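Local coordinates for protein halohydrin epoxidase A (Corynebacterium sp., PDB 4Z9F) that probably catalyses the reversible closure of vicinal halohydrins to epoxides with release of hydrogen halide, at residues I220-L223 with R227-P230; Y173-N178 with D214-L219. The protein carries 1 engineered substitution. All coordinates share one frame; numbering follows the deposited sequence.

Contact 1: residues I220-L223 with R227-P230; sequences ITFL and RAAP
Phe222, in the last turns of helix 213-224, meets Arg227 and Ala228 of the chain that has just left the helix. With CG anti to the backbone N (chi1 176°), its ring reaches beyond the helix toward the turn. Ala228 sends its methyl obliquely to the far corner of the ring, CB lying 3.6 Å from CZ and close to CE2 as well; so compact a side chain lets the turn pass close to the phenyl group. Arg227 arrives from another direction. Its chain bends at chi3 (-58°), which turns the guanidinium toward the ring, so that NH2 meets the CD1-CE1 edge, 3.9 Å from CE1. NH2 sits near the ring plane and not over a face; the two planes stand 83° apart. The long arginine suits this exposed position, its methylenes carrying the guanidinium far enough from the backbone for NH2 to reach the ring edge.

Beneath the side chains a water ties the two backbones together: it donates to Phe222 O (2.8 Å) and accepts from Ala228 N (2.9 Å). Ser225 OG also bonds to Phe222 O and to Arg227 N, fixing the turn. Phe222 additionally stacks on Phe222 of a second subunit. This is the link from the last helix of a Rossmann-type fold to its last strand, here with a water joining the two backbones at a subunit interface.

Contact 2: residues Y173-N178 with D214-L219; sequences YAIGPN and DEMGAL
Ile175, on strand 170-177, packs against Met216 and Leu219 of helix 213-224 in the strand-helix layer of a Rossmann-type alpha/beta fold. The short segments run nearly antiparallel, 165° between their directions with axes 11.5 Å apart, as expected where a helix returns along a parallel sheet in a beta-alpha-beta crossover.

In the first shell everything is apolar. Ile175 and Leu219 reach toward each other tip to tip, Ile175 CD1 standing 3.6 Å from Leu219 CD2. The branched isoleucine suits a strand and offers two arms: CD1 meets the leucine, while CG2 reaches the methionine, 3.9 Å from Met216 CE, and also lies near Leu219 CD2. Met216 lies alongside, running past Ile175 in the opposite direction. Its chain leaves the helix extended and then folds at both later torsions (chi2 63°, chi3 80°), which swings the terminal methyl down to the strand. A flexible, unbranched chain suits methionine to touching two differently shaped neighbours at once. The second of these is Pro177, at the end of the strand, which turns its ring toward the helix; proline has no backbone N-H to satisfy, and its ring offers a rigid apolar surface to the methyl.

Further out, Phe238 of the neighbouring strand touches both Ile175 and Met216, while Ile130 and Ile132 of strand 127-132 flank Ile175 and Pro177 respectively. One residue before Met216, Glu215 also touches Phe238 and is held by a salt bridge to Arg209 and a hydrogen bond from Arg212 N, bonds that tie the first turn of the helix to the residues before it and are consistent with a fixed position for Met216. In related halohydrin lyases the loop following this strand contributes to the halide site. Met216 CE ends 3.7 Å from Pro177 CG.

Contacts 1 and 2 share helix 213-224: its early turns carry contact 2 and its last turns contact 1. Their centres lie about 12 Å apart on the same side of the chain's centre, and they come in series, contact 2 closing before contact 1 opens. They meet directly, Ile220 CG1 lying 4.0 Å from Ile175 CD1 and Leu223 CD2 3.9 Å from Tyr173 CE1, so the helix rests on strand 170-177 along both. Contact 2 seats the helix on the parallel sheet; contact 1 then turns the chain toward the neighbouring strand 235-238, completing the crossover. Both also touch the second subunit, so the same helix joins sheet packing to assembly.

Contact 1: residues I220-L223 with R227-P230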
loop_
_atom_site.group_PDB
_atom_site.type_symbol
_atom_site.label_atom_id
_atom_site.label_comp_id
_atom_site.label_asym_id
_atom_site.label_seq_id
_atom_site.Cartn_x
_atom_site.Cartn_y
_atom_site.Cartn_z
ATOM N N ILE C 220 0.812 15.734 -16.725
ATOM C CA ILE C 220 1.298 14.967 -17.867
ATOM C C ILE C 220 2.513 15.641 -18.503
ATOM O O ILE C 220 3.492 14.973 -18.855
ATOM C CB ILE C 220 0.153 14.748 -18.876
ATOM C CG1 ILE C 220 -0.791 13.652 -18.368
ATOM C CG2 ILE C 220 0.694 14.388 -20.255
ATOM C CD1 ILE C 220 -2.004 13.405 -19.257
ATOM N N THR C 221 2.478 16.966 -18.672
ATOM C CA THR C 221 3.630 17.617 -19.292
ATOM C C THR C 221 4.809 17.703 -18.329
ATOM O O THR C 221 5.968 17.705 -18.769
ATOM C CB THR C 221 3.270 19.010 -19.825
ATOM O OG1 THR C 221 2.789 19.849 -18.769
ATOM C CG2 THR C 221 2.220 18.912 -20.928
ATOM N N PHE C 222 4.546 17.769 -17.017
ATOM C CA PHE C 222 5.633 17.679 -16.050
ATOM C C PHE C 222 6.314 16.320 -16.125
ATOM O O PHE C 222 7.549 16.237 -16.119
ATOM C CB PHE C 222 5.118 17.939 -14.633
ATOM C CG PHE C 222 6.171 17.764 -13.570
ATOM C CD1 PHE C 222 7.156 18.719 -13.397
ATOM C CD2 PHE C 222 6.162 16.657 -12.745
ATOM C CE1 PHE C 222 8.119 18.583 -12.424
ATOM C CE2 PHE C 222 7.147 16.509 -11.751
ATOM C CZ PHE C 222 8.116 17.476 -11.605
ATOM N N LEU C 223 5.527 15.240 -16.224
ATOM C CA LEU C 223 6.130 13.920 -16.391
ATOM C C LEU C 223 6.868 13.823 -17.722
ATOM O O LEU C 223 8.015 13.366 -17.767
ATOM C CB LEU C 223 5.073 12.819 -16.272
ATOM C CG LEU C 223 4.437 12.693 -14.873
ATOM C CD1 LEU C 223 3.392 11.592 -14.830
ATOM C CD2 LEU C 223 5.495 12.463 -13.780
ATOM N N ARG C 227 12.097 16.137 -16.097
ATOM C CA ARG C 227 12.867 16.954 -15.165
ATOM C C ARG C 227 12.942 16.346 -13.768
ATOM O O ARG C 227 13.852 16.699 -13.014
ATOM C CB ARG C 227 12.284 18.368 -15.077
ATOM C CG ARG C 227 12.408 19.158 -16.387
ATOM C CD ARG C 227 12.301 20.664 -16.156
ATOM N NE ARG C 227 11.044 21.012 -15.516
ATOM C CZ ARG C 227 10.931 21.636 -14.351
ATOM N NH1 ARG C 227 12.007 22.030 -13.675
ATOM N NH2 ARG C 227 9.723 21.886 -13.868
ATOM N N ALA C 228 12.001 15.467 -13.406
ATOM C CA ALA C 228 12.030 14.798 -12.108
ATOM C C ALA C 228 12.071 13.292 -12.314
ATOM O O ALA C 228 11.328 12.545 -11.673
ATOM C CB ALA C 228 10.821 15.192 -11.254
ATOM N N ALA C 229 12.957 12.835 -13.192
ATOM C CA ALA C 229 13.092 11.427 -13.555
ATOM C C ALA C 229 13.072 10.444 -12.379
ATOM O O ALA C 229 12.529 9.348 -12.537
ATOM C CB ALA C 229 14.379 11.223 -14.358
ATOM N N PRO C 230 13.635 10.758 -11.204
ATOM C CA PRO C 230 13.661 9.748 -10.127
ATOM C C PRO C 230 12.293 9.338 -9.580
ATOM O O PRO C 230 12.246 8.410 -8.760
ATOM C CB PRO C 230 14.502 10.421 -9.037
ATOM C CG PRO C 230 15.405 11.351 -9.791
ATOM C CD PRO C 230 14.504 11.905 -10.856
HETATM O O HOH W 1 9.610 14.705 -14.955
#

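Contact 2: residues Y173-N178 with D214-L219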
loop_
_atom_site.group_PDB
_atom_site.type_symbol
_atom_site.label_atom_id
_atom_site.label_comp_id
_atom_site.label_asym_id
_atom_site.label_seq_id
_atom_site.Cartn_x
_atom_site.Cartn_y
_atom_site.Cartn_z
ATOM N N TYR C 173 4.971 5.552 -15.888
ATOM C CA TYR C 173 4.203 6.104 -14.773
ATOM C C TYR C 173 2.747 5.696 -14.934
ATOM O O TYR C 173 2.275 5.434 -16.042
ATOM C CB TYR C 173 4.253 7.637 -14.690
ATOM C CG TYR C 173 5.614 8.278 -14.835
ATOM C CD1 TYR C 173 6.357 8.637 -13.711
ATOM C CD2 TYR C 173 6.152 8.539 -16.092
ATOM C CE1 TYR C 173 7.597 9.222 -13.832
ATOM C CE2 TYR C 173 7.387 9.133 -16.227
ATOM C CZ TYR C 173 8.110 9.466 -15.094
ATOM O OH TYR C 173 9.342 10.066 -15.218
ATOM N N ALA C 174 2.027 5.666 -13.815
ATOM C CA ALA C 174 0.587 5.468 -13.834
ATOM C C ALA C 174 -0.088 6.635 -13.131
ATOM O O ALA C 174 0.380 7.103 -12.091
ATOM C CB ALA C 174 0.184 4.143 -13.173
ATOM N N ILE C 175 -1.163 7.133 -13.725
ATOM C CA ILE C 175 -1.998 8.146 -13.101
ATOM C C ILE C 175 -3.348 7.513 -12.814
ATOM O O ILE C 175 -3.915 6.820 -13.674
ATOM C CB ILE C 175 -2.135 9.398 -13.983
ATOM C CG1 ILE C 175 -0.753 9.961 -14.303
ATOM C CG2 ILE C 175 -2.999 10.444 -13.280
ATOM C CD1 ILE C 175 -0.759 11.147 -15.252
ATOM N N GLY C 176 -3.842 7.710 -11.587
ATOM C CA GLY C 176 -5.095 7.135 -11.160
ATOM C C GLY C 176 -6.110 8.206 -10.817
ATOM O O GLY C 176 -6.203 8.672 -9.672
ATOM N N PRO C 177 -6.888 8.626 -11.811
ATOM C CA PRO C 177 -7.842 9.718 -11.592
ATOM C C PRO C 177 -9.131 9.245 -10.940
ATOM O O PRO C 177 -9.554 8.097 -11.086
ATOM C CB PRO C 177 -8.124 10.247 -13.011
ATOM C CG PRO C 177 -7.192 9.484 -13.943
ATOM C CD PRO C 177 -6.838 8.211 -13.224
ATOM N N ASN C 178 -9.751 10.179 -10.220
ATOM C CA ASN C 178 -11.149 10.134 -9.796
ATOM C C ASN C 178 -11.572 11.578 -9.561
ATOM O O ASN C 178 -10.735 12.447 -9.302
ATOM C CB ASN C 178 -11.356 9.283 -8.527
ATOM C CG ASN C 178 -12.803 8.794 -8.366
ATOM O OD1 ASN C 178 -13.677 9.079 -9.200
ATOM N ND2 ASN C 178 -13.060 8.049 -7.286
ATOM N N ASP C 214 -6.792 21.208 -17.184
ATOM C CA ASP C 214 -5.439 21.760 -17.286
ATOM C C ASP C 214 -4.541 21.282 -16.157
ATOM O O ASP C 214 -3.311 21.347 -16.282
ATOM C CB ASP C 214 -5.454 23.296 -17.325
ATOM C CG ASP C 214 -5.945 23.933 -16.019
ATOM O OD1 ASP C 214 -5.126 24.131 -15.093
ATOM O OD2 ASP C 214 -7.147 24.265 -15.930
ATOM N N GLU C 215 -5.129 20.798 -15.063
ATOM C CA GLU C 215 -4.334 20.247 -13.977
ATOM C C GLU C 215 -3.841 18.853 -14.327
ATOM O O GLU C 215 -2.699 18.505 -14.014
ATOM C CB GLU C 215 -5.152 20.228 -12.686
ATOM C CG GLU C 215 -5.495 21.613 -12.194
ATOM C CD GLU C 215 -6.351 21.604 -10.947
ATOM O OE1 GLU C 215 -5.969 22.269 -9.961
ATOM O OE2 GLU C 215 -7.405 20.947 -10.969
ATOM N N MET C 216 -4.699 18.040 -14.944
ATOM C CA MET C 216 -4.235 16.787 -15.521
ATOM C C MET C 216 -3.202 17.063 -16.598
ATOM O O MET C 216 -2.198 16.349 -16.711
ATOM C CB MET C 216 -5.412 15.998 -16.098
ATOM C CG MET C 216 -5.035 14.707 -16.816
ATOM S SD MET C 216 -4.253 13.451 -15.773
ATOM C CE MET C 216 -5.681 12.746 -14.954
ATOM N N GLY C 217 -3.431 18.109 -17.390
ATOM C CA GLY C 217 -2.458 18.463 -18.408
ATOM C C GLY C 217 -1.107 18.804 -17.818
ATOM O O GLY C 217 -0.072 18.360 -18.324
ATOM N N ALA C 218 -1.101 19.586 -16.728
ATOM C CA ALA C 218 0.149 20.014 -16.111
ATOM C C ALA C 218 0.933 18.833 -15.549
ATOM O O ALA C 218 2.166 18.802 -15.645
ATOM C CB ALA C 218 -0.127 21.040 -15.015
ATOM N N LEU C 219 0.241 17.855 -14.951
ATOM C CA LEU C 219 0.927 16.656 -14.469
ATOM C C LEU C 219 1.556 15.890 -15.632
ATOM O O LEU C 219 2.719 15.472 -15.560
ATOM C CB LEU C 219 -0.052 15.764 -13.698
ATOM C CG LEU C 219 0.472 14.402 -13.249
ATOM C CD1 LEU C 219 1.639 14.585 -12.299
ATOM C CD2 LEU C 219 -0.633 13.555 -12.598
#